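Local coordinates for SnoaL-like domain-containing protein (Kribbella flavida, PDB 4LMI) that is of unknown function but belongs to the SnoaL-like group of NTF2-type folds and is a putative ketosteroid isomerase, at residues E40-S45 with R107-W112; P77-S82 with V96-V101; G63-T68 with V83-G88. One frame throughout, in Å; residues are numbered along the deposited sequence. Where two conformers were deposited one is given.

Contact 1: E40-S45 with R107-W112; sequences ELPQTS and RVTDFW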
loop_
_atom_site.group_PDB
_atom_site.type_symbol
_atom_site.label_atom_id
_atom_site.label_comp_id
_atom_site.label_asym_id
_atom_site.label_seq_id
_atom_site.Cartn_x
_atom_site.Cartn_y
_atom_site.Cartn_z
ATOM N N GLU B 40 -1.928 13.010 3.476
ATOM C CA GLU B 40 -1.018 12.598 4.538
ATOM C C GLU B 40 0.161 11.846 3.959
ATOM O O GLU B 40 0.006 11.069 3.007
ATOM C CB GLU B 40 -1.718 11.670 5.525
ATOM C CG GLU B 40 -2.804 12.287 6.389
ATOM C CD GLU B 40 -3.398 11.244 7.318
ATOM O OE1 GLU B 40 -3.353 10.052 6.962
ATOM O OE2 GLU B 40 -3.901 11.595 8.395
ATOM N N LEU B 41 1.331 12.094 4.545
ATOM C CA LEU B 41 2.516 11.270 4.371
ATOM C C LEU B 41 2.851 10.701 5.744
ATOM O O LEU B 41 3.596 11.332 6.501
ATOM C CB LEU B 41 3.688 12.124 3.881
ATOM C CG LEU B 41 3.877 12.402 2.395
ATOM C CD1 LEU B 41 4.802 13.600 2.200
ATOM C CD2 LEU B 41 4.434 11.171 1.690
ATOM N N PRO B 42 2.281 9.527 6.093
ATOM C CA PRO B 42 2.465 9.004 7.453
ATOM C C PRO B 42 3.917 8.791 7.880
ATOM O O PRO B 42 4.242 8.996 9.057
ATOM C CB PRO B 42 1.705 7.676 7.419
ATOM C CG PRO B 42 0.606 7.932 6.437
ATOM C CD PRO B 42 1.243 8.773 5.363
ATOM N N GLN B 43 4.780 8.405 6.937
ATOM C CA GLN B 43 6.199 8.161 7.229
ATOM C C GLN B 43 6.902 9.396 7.798
ATOM O O GLN B 43 7.805 9.277 8.630
ATOM C CB GLN B 43 6.938 7.703 5.971
ATOM C CG GLN B 43 6.702 6.262 5.551
ATOM C CD GLN B 43 7.119 6.040 4.111
ATOM O OE1 GLN B 43 6.362 6.343 3.188
ATOM N NE2 GLN B 43 8.334 5.529 3.906
ATOM N N THR B 44 6.478 10.575 7.352
ATOM C CA THR B 44 7.131 11.827 7.724
ATOM C C THR B 44 6.305 12.661 8.697
ATOM O O THR B 44 6.700 13.776 9.042
ATOM C CB THR B 44 7.379 12.713 6.488
ATOM O OG1 THR B 44 6.128 12.991 5.845
ATOM C CG2 THR B 44 8.310 12.038 5.505
ATOM N N SER B 45 5.162 12.126 9.127
ATOM C CA SER B 45 4.177 12.893 9.894
ATOM C C SER B 45 3.933 14.272 9.274
ATOM O O SER B 45 4.094 15.307 9.927
ATOM C CB SER B 45 4.575 13.000 11.369
ATOM O OG SER B 45 4.570 11.719 11.966
ATOM N N ARG B 107 -9.471 12.181 0.238
ATOM C CA ARG B 107 -8.296 11.860 1.048
ATOM C C ARG B 107 -7.246 11.196 0.184
ATOM O O ARG B 107 -7.576 10.393 -0.698
ATOM C CB ARG B 107 -8.661 10.943 2.218
ATOM C CG ARG B 107 -9.649 11.560 3.197
ATOM C CD ARG B 107 -9.957 10.655 4.374
ATOM N NE ARG B 107 -11.020 11.242 5.185
ATOM C CZ ARG B 107 -10.820 12.010 6.255
ATOM N NH1 ARG B 107 -9.589 12.280 6.672
ATOM N NH2 ARG B 107 -11.858 12.501 6.916
ATOM N N VAL B 108 -5.988 11.547 0.430
ATOM C CA VAL B 108 -4.846 10.906 -0.223
ATOM C C VAL B 108 -3.879 10.549 0.892
ATOM O O VAL B 108 -3.497 11.416 1.667
ATOM C CB VAL B 108 -4.143 11.858 -1.229
ATOM C CG1 VAL B 108 -2.899 11.214 -1.837
ATOM C CG2 VAL B 108 -5.095 12.303 -2.332
ATOM N N THR B 109 -3.504 9.278 0.994
ATOM C CA THR B 109 -2.486 8.865 1.956
ATOM C C THR B 109 -1.386 8.149 1.189
ATOM O O THR B 109 -1.624 7.088 0.606
ATOM C CB THR B 109 -3.083 7.985 3.078
ATOM O OG1 THR B 109 -4.120 8.718 3.739
ATOM C CG2 THR B 109 -2.030 7.612 4.113
ATOM N N ASP B 110 -0.201 8.765 1.187
ATOM C CA ASP B 110 0.961 8.328 0.409
ATOM C C ASP B 110 1.920 7.547 1.287
ATOM O O ASP B 110 2.254 7.997 2.389
ATOM C CB ASP B 110 1.741 9.551 -0.096
ATOM C CG ASP B 110 1.318 10.029 -1.484
ATOM O OD1 ASP B 110 0.193 9.744 -1.946
ATOM O OD2 ASP B 110 2.138 10.741 -2.112
ATOM N N PHE B 111 2.369 6.396 0.785
ATOM C CA PHE B 111 3.509 5.669 1.341
ATOM C C PHE B 111 4.580 5.556 0.268
ATOM O O PHE B 111 4.269 5.274 -0.894
ATOM C CB PHE B 111 3.099 4.262 1.784
ATOM C CG PHE B 111 2.145 4.244 2.941
ATOM C CD1 PHE B 111 2.620 4.344 4.250
ATOM C CD2 PHE B 111 0.770 4.121 2.727
ATOM C CE1 PHE B 111 1.743 4.325 5.326
ATOM C CE2 PHE B 111 -0.111 4.100 3.802
ATOM C CZ PHE B 111 0.378 4.204 5.103
ATOM N N TRP B 112 5.835 5.774 0.658
ATOM C CA TRP B 112 6.961 5.663 -0.269
ATOM C C TRP B 112 8.000 4.725 0.270
ATOM O O TRP B 112 9.030 5.168 0.779
ATOM C CB TRP B 112 7.533 7.046 -0.578
ATOM C CG TRP B 112 6.501 7.890 -1.275
ATOM C CD1 TRP B 112 5.677 8.868 -0.721
ATOM C CD2 TRP B 112 6.094 7.796 -2.680
ATOM N NE1 TRP B 112 4.831 9.387 -1.671
ATOM C CE2 TRP B 112 5.027 8.787 -2.866
ATOM C CE3 TRP B 112 6.502 7.031 -3.767
ATOM C CZ2 TRP B 112 4.415 8.986 -4.097
ATOM C CZ3 TRP B 112 5.872 7.235 -5.000
ATOM C CH2 TRP B 112 4.854 8.190 -5.159
HETATM O O HOH W 1 4.301 8.113 4.100
#

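Contact 2: P77-S82 with V96-V101; sequences PSAAVS and VFLEVV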
loop_
_atom_site.group_PDB
_atom_site.type_symbol
_atom_site.label_atom_id
_atom_site.label_comp_id
_atom_site.label_asym_id
_atom_site.label_seq_id
_atom_site.Cartn_x
_atom_site.Cartn_y
_atom_site.Cartn_z
ATOM N N PRO B 77 -15.808 3.547 -2.111
ATOM C CA PRO B 77 -15.210 4.878 -2.251
ATOM C C PRO B 77 -13.678 4.856 -2.168
ATOM O O PRO B 77 -13.045 5.913 -2.237
ATOM C CB PRO B 77 -15.787 5.633 -1.047
ATOM C CG PRO B 77 -15.915 4.574 0.005
ATOM C CD PRO B 77 -16.248 3.291 -0.725
ATOM N N SER B 78 -13.092 3.666 -2.031
ATOM C CA SER B 78 -11.673 3.539 -1.707
ATOM C C SER B 78 -10.865 2.969 -2.859
ATOM O O SER B 78 -11.327 2.064 -3.560
ATOM C CB SER B 78 -11.488 2.640 -0.474
ATOM O OG SER B 78 -12.294 3.083 0.605
ATOM N N ALA B 79 -9.655 3.496 -3.041
ATOM C CA ALA B 79 -8.699 2.939 -3.998
ATOM C C ALA B 79 -7.348 2.720 -3.327
ATOM O O ALA B 79 -6.977 3.450 -2.406
ATOM C CB ALA B 79 -8.544 3.856 -5.209
ATOM N N ALA B 80 -6.631 1.692 -3.772
ATOM C CA ALA B 80 -5.227 1.511 -3.398
ATOM C C ALA B 80 -4.450 1.344 -4.688
ATOM O O ALA B 80 -4.801 0.513 -5.533
ATOM C CB ALA B 80 -5.049 0.299 -2.504
ATOM N N VAL B 81 -3.403 2.143 -4.848
ATOM C CA VAL B 81 -2.663 2.180 -6.100
ATOM C C VAL B 81 -1.182 2.079 -5.780
ATOM O O VAL B 81 -0.674 2.811 -4.928
ATOM C CB VAL B 81 -2.939 3.490 -6.874
ATOM C CG1 VAL B 81 -2.221 3.495 -8.218
ATOM C CG2 VAL B 81 -4.440 3.719 -7.063
ATOM N N SER B 82 -0.491 1.153 -6.435
ATOM C CA SER B 82 0.960 1.148 -6.358
ATOM C C SER B 82 1.518 1.713 -7.650
ATOM O O SER B 82 0.939 1.522 -8.724
ATOM C CB SER B 82 1.527 -0.247 -6.066
ATOM O OG SER B 82 1.192 -1.158 -7.091
ATOM N N VAL B 96 -0.445 4.258 -2.581
ATOM C CA VAL B 96 -1.301 5.402 -2.290
ATOM C C VAL B 96 -2.731 4.937 -2.037
ATOM O O VAL B 96 -3.300 4.204 -2.848
ATOM C CB VAL B 96 -1.297 6.406 -3.466
ATOM C CG1 VAL B 96 -2.215 7.587 -3.174
ATOM C CG2 VAL B 96 0.116 6.898 -3.755
ATOM N N PHE B 97 -3.306 5.369 -0.916
ATOM C CA PHE B 97 -4.715 5.110 -0.636
ATOM C C PHE B 97 -5.522 6.360 -0.910
ATOM O O PHE B 97 -5.184 7.442 -0.426
ATOM C CB PHE B 97 -4.927 4.646 0.804
ATOM C CG PHE B 97 -4.328 3.296 1.094
ATOM C CD1 PHE B 97 -5.029 2.129 0.797
ATOM C CD2 PHE B 97 -3.058 3.191 1.653
ATOM C CE1 PHE B 97 -4.476 0.885 1.060
ATOM C CE2 PHE B 97 -2.498 1.946 1.920
ATOM C CZ PHE B 97 -3.206 0.792 1.622
ATOM N N LEU B 98 -6.581 6.198 -1.698
ATOM C CA LEU B 98 -7.481 7.294 -2.009
ATOM C C LEU B 98 -8.860 7.041 -1.426
ATOM O O LEU B 98 -9.307 5.895 -1.337
ATOM C CB LEU B 98 -7.612 7.475 -3.526
ATOM C CG LEU B 98 -6.346 7.669 -4.369
ATOM C CD1 LEU B 98 -6.727 7.716 -5.844
ATOM C CD2 LEU B 98 -5.608 8.933 -3.972
ATOM N N GLU B 99 -9.527 8.115 -1.014
ATOM C CA GLU B 99 -10.933 8.041 -0.639
ATOM C C GLU B 99 -11.677 9.070 -1.472
ATOM O O GLU B 99 -11.210 10.202 -1.637
ATOM C CB GLU B 99 -11.131 8.299 0.859
ATOM C CG GLU B 99 -10.318 7.382 1.768
ATOM C CD GLU B 99 -10.724 5.923 1.663
ATOM O OE1 GLU B 99 -11.828 5.632 1.161
ATOM O OE2 GLU B 99 -9.937 5.058 2.094
ATOM N N VAL B 100 -12.821 8.657 -2.008
ATOM C CA VAL B 100 -13.626 9.479 -2.910
ATOM C C VAL B 100 -14.945 9.844 -2.233
ATOM O O VAL B 100 -15.609 8.983 -1.656
ATOM C CB VAL B 100 -13.932 8.707 -4.214
ATOM C CG1 VAL B 100 -14.807 9.529 -5.160
ATOM C CG2 VAL B 100 -12.639 8.270 -4.889
ATOM N N VAL B 101 -15.307 11.122 -2.299
ATOM C CA VAL B 101 -16.596 11.610 -1.806
ATOM C C VAL B 101 -17.212 12.478 -2.897
ATOM O O VAL B 101 -16.551 13.383 -3.405
ATOM C CB VAL B 101 -16.448 12.442 -0.510
ATOM C CG1 VAL B 101 -17.796 12.998 -0.066
ATOM C CG2 VAL B 101 -15.829 11.618 0.610
#

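Contact 3: G63-T68 with V83-G88; sequences GDWQLT and VNLTLG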
loop_
_atom_site.group_PDB
_atom_site.type_symbol
_atom_site.label_atom_id
_atom_site.label_comp_id
_atom_site.label_asym_id
_atom_site.label_seq_id
_atom_site.Cartn_x
_atom_site.Cartn_y
_atom_site.Cartn_z
ATOM N N GLY B 63 12.784 18.709 -9.393
ATOM C CA GLY B 63 13.307 17.533 -10.091
ATOM C C GLY B 63 12.375 16.957 -11.139
ATOM O O GLY B 63 11.229 17.396 -11.279
ATOM N N ASP B 64 12.874 15.958 -11.866
ATOM C CA ASP B 64 12.158 15.362 -12.990
ATOM C C ASP B 64 11.756 13.922 -12.673
ATOM O O ASP B 64 12.534 12.984 -12.880
ATOM C CB ASP B 64 13.016 15.429 -14.261
ATOM C CG ASP B 64 12.316 14.845 -15.481
ATOM O OD1 ASP B 64 11.087 15.031 -15.628
ATOM O OD2 ASP B 64 13.005 14.204 -16.302
ATOM N N TRP B 65 10.539 13.763 -12.160
ATOM C CA TRP B 65 10.031 12.464 -11.720
ATOM C C TRP B 65 9.032 11.888 -12.682
ATOM O O TRP B 65 8.422 12.609 -13.471
ATOM C CB TRP B 65 9.414 12.581 -10.329
ATOM C CG TRP B 65 8.358 13.652 -10.254
ATOM C CD1 TRP B 65 8.514 14.975 -9.848
ATOM C CD2 TRP B 65 6.939 13.529 -10.621
ATOM N NE1 TRP B 65 7.325 15.653 -9.927
ATOM C CE2 TRP B 65 6.341 14.845 -10.386
ATOM C CE3 TRP B 65 6.137 12.500 -11.106
ATOM C CZ2 TRP B 65 4.999 15.096 -10.630
ATOM C CZ3 TRP B 65 4.784 12.764 -11.343
ATOM C CH2 TRP B 65 4.232 14.031 -11.110
ATOM N N GLN B 66 8.851 10.573 -12.608
ATOM C CA GLN B 66 7.944 9.861 -13.494
ATOM C C GLN B 66 7.317 8.706 -12.732
ATOM O O GLN B 66 8.000 8.015 -11.975
ATOM C CB GLN B 66 8.715 9.333 -14.710
ATOM C CG GLN B 66 7.853 8.769 -15.830
ATOM C CD GLN B 66 7.167 9.843 -16.661
ATOM O OE1 GLN B 66 6.077 9.624 -17.190
ATOM N NE2 GLN B 66 7.802 11.006 -16.782
ATOM N N LEU B 67 6.017 8.501 -12.917
ATOM C CA LEU B 67 5.348 7.361 -12.298
ATOM C C LEU B 67 4.640 6.479 -13.318
ATOM O O LEU B 67 4.216 6.942 -14.378
ATOM C CB LEU B 67 4.395 7.803 -11.172
ATOM C CG LEU B 67 3.245 8.772 -11.438
ATOM C CD1 LEU B 67 1.996 8.026 -11.885
ATOM C CD2 LEU B 67 2.951 9.570 -10.175
ATOM N N THR B 68 4.556 5.196 -12.986
ATOM C CA THR B 68 3.823 4.212 -13.767
ATOM C C THR B 68 3.006 3.388 -12.787
ATOM O O THR B 68 3.559 2.800 -11.854
ATOM C CB THR B 68 4.777 3.287 -14.549
ATOM O OG1 THR B 68 5.643 4.078 -15.365
ATOM C CG2 THR B 68 3.997 2.321 -15.436
ATOM N N VAL B 83 2.623 2.441 -7.525
ATOM C CA VAL B 83 3.307 3.027 -8.667
ATOM C C VAL B 83 4.804 2.749 -8.588
ATOM O O VAL B 83 5.380 2.669 -7.490
ATOM C CB VAL B 83 3.070 4.561 -8.781
ATOM C CG1 VAL B 83 1.587 4.880 -8.941
ATOM C CG2 VAL B 83 3.648 5.305 -7.576
ATOM N N ASN B 84 5.425 2.568 -9.751
ATOM C CA ASN B 84 6.871 2.679 -9.850
ATOM C C ASN B 84 7.227 4.131 -10.110
ATOM O O ASN B 84 6.764 4.729 -11.075
ATOM C CB ASN B 84 7.438 1.769 -10.943
ATOM C CG ASN B 84 7.506 0.315 -10.512
ATOM O OD1 ASN B 84 7.500 -0.001 -9.314
ATOM N ND2 ASN B 84 7.573 -0.581 -11.486
ATOM N N LEU B 85 8.029 4.696 -9.217
ATOM C CA LEU B 85 8.460 6.075 -9.334
ATOM C C LEU B 85 9.950 6.140 -9.644
ATOM O O LEU B 85 10.755 5.468 -8.998
ATOM C CB LEU B 85 8.168 6.833 -8.036
ATOM C CG LEU B 85 8.592 8.302 -7.944
ATOM C CD1 LEU B 85 7.730 9.191 -8.824
ATOM C CD2 LEU B 85 8.551 8.788 -6.506
ATOM N N THR B 86 10.294 6.937 -10.650
ATOM C CA THR B 86 11.666 7.349 -10.878
ATOM C C THR B 86 11.729 8.778 -10.364
ATOM O O THR B 86 11.133 9.682 -10.950
ATOM C CB THR B 86 12.049 7.274 -12.368
ATOM O OG1 THR B 86 11.751 5.965 -12.872
ATOM C CG2 THR B 86 13.529 7.552 -12.560
ATOM N N LEU B 87 12.411 8.957 -9.235
ATOM C CA LEU B 87 12.539 10.260 -8.591
ATOM C C LEU B 87 13.990 10.697 -8.675
ATOM O O LEU B 87 14.820 10.290 -7.852
ATOM C CB LEU B 87 12.072 10.188 -7.130
ATOM C CG LEU B 87 12.030 11.462 -6.273
ATOM C CD1 LEU B 87 10.870 12.363 -6.679
ATOM C CD2 LEU B 87 11.936 11.110 -4.795
ATOM N N GLY B 88 14.289 11.517 -9.680
ATOM C CA GLY B 88 15.661 11.904 -9.989
ATOM C C GLY B 88 16.408 10.717 -10.556
ATOM O O GLY B 88 16.154 10.296 -11.689
HETATM O O HOH W 2 7.985 5.309 -13.725
#

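Contact 1: E40-S45 with R107-W112
The parallel strand pair of the mixed sheet meets where Glu40, on strand 37-41, runs beside Thr109 on strand 104-111. Glu40 holds the neighbouring strand through its backbone on two sides of that pairing: its N donates to Val108 O at 2.9 Å, and its O accepts from Asp110 N in a nearly straight bond. Beyond Leu41 the backbone turns out of strand 37-41, Thr44 N bonding back to Leu41 O, and side chains take over the pairing.

Gln43 does most of this work. With its CG anti to the carbonyl carbon (chi1 -76°) and the chain extended beyond, the amide lies along the backbone of Trp112 and uses both its ends. Trp112 N points at a lone pair of Gln43 OE1, 2.6 Å away with an N-H...O angle of 176°. Gln43 NE2 gives to Trp112 O at 3.2 Å, coming from above that carbonyl's plane, and also reaches Glu114 O of the second subunit. In this way the amide prolongs the strand-to-strand bonding past the end of strand 37-41 in the NTF2-like sheet. A water adds another link, taking the N-H of Gln43 and donating to Gln43 OE1 and Asp110 O.

Apolar groups fill in around these bonds. Pro42 CG rests on Thr109 CG2 (3.5 Å), and the same carbon lies 3.9 Å from Phe111 CE1, the two side chains crossing at about a right angle. Leu41 CD2 comes in at the edge of the indole, in its plane, 3.6 Å from Trp112 CD1. Asp110 OD2 accepts Trp112 NE1 at 3.0 Å from above the carboxylate plane, helping to set the indole, and is also bonded by Tyr39 OH, its stronger partner.

Contact 2: P77-S82 with V96-V101
Val81 O receives the N-H of Val96 at 2.8 Å, in the carbonyl plane, and Val81 N returns a bond to Val96 O. The same exchange joins Ala79 and Leu98, whose bonds are tilted from the carbonyl planes. Val81-Val96 and Ala79-Leu98 are hydrogen-bonded pairs of the antiparallel hairpin of strands 78-87 and 90-101; Val100 N adds one more bond, to Pro77 O at 2.8 Å. At the non-hydrogen-bonded pairs CA-H groups point at carbonyl oxygens, as where Phe97 CA lies 3.3 Å from Ala79 O.

One face carries Ala79, Val81, Val96 and Leu98; Ala79 CB meets Leu98 CB at 4.1 Å, and Phe18 of helix 6-22 packs on both valines. On the other face the small Ala80 CB sits obliquely against the ring of Phe97, 3.7 Å from its CE1. The ring also makes a cation-pi contact with Arg71 of the second subunit. In the conformer given, Glu99 bends at chi2 (-65°) and takes the hydroxyl of Ser78 on the syn lone pair of OE1, though a second conformer makes this bond less certain. The chemistry thus splits by face: aliphatic carbon toward the helix, and on the other a ring and small side chains that meet the second subunit, with the polar Ser78 and Glu99 beside them.

Contact 3: G63-T68 with V83-G88
Segments 65-68 and 83-87 run antiparallel, their axes 4.6 Å apart at closest approach, with Gln66 facing Thr86 and Thr68 facing Asn84 as hydrogen-bonded pairs. They belong to the beta hairpin of strands 65-75 and 78-87, at one margin of the NTF2-like sheet. Gln66 N gives to Thr86 O at 3.0 Å and Thr86 N answers on Gln66 O; Thr68 and Asn84 exchange the same two bonds.

Trp65, Leu67, Val83, Leu85 and Leu87 gather on one face. The chi1 of 54° sets the CG of Trp65 between its backbone N and carbonyl carbon, which lifts the indole off the hairpin and leaves CB to touch Leu87 CD1 at 3.9 Å and Leu85 CD1 at 4.1 Å. Leu85 CD1 also approaches the neighbouring strand's backbone, 3.4 Å from Gln66 O. Leu67 CB meets Val83 CB at 4.2 Å, and Phe18 of helix 6-22 packs on both residues. The indole has Arg24 as a cation-pi partner and lies close to a bound HEPES molecule, probably from the crystallisation liquor, consistent with a pocket here.

Gln66, Thr68, Asn84 and Thr86 start on the other face. The end of Gln66 leads away from the hairpin, and its OE1 accepts from Asn22 ND2; the amide of Asn84 is held by the backbone of Leu133 and Arg135. A water donates to Asn84 O at 3.0 Å and hydrogen-bonds Thr68 OG1.

In the fold
All three contacts belong to one mixed sheet, whose order is 46-49, 37-41, 104-111, 90-101, 78-87, 65-75. Contacts 1 and 2, with centres about 12 Å apart, are joined directly because strands 104-111 and 90-101 are neighbours, and both touch the second subunit. Contacts 2 and 3 share strand 78-87, but their centres lie about 20 Å apart, on opposite sides of the chain's centre. Along the chain, contacts 2 and 3 interleave, and both are nested inside the loop closed by contact 1. Although the centres of contacts 1 and 3 are about 17 Å apart, Trp112 bridges them by packing on Val83 and Leu85. Its indole and that of Trp65 each lie near a bound HEPES, which may mark a pocket.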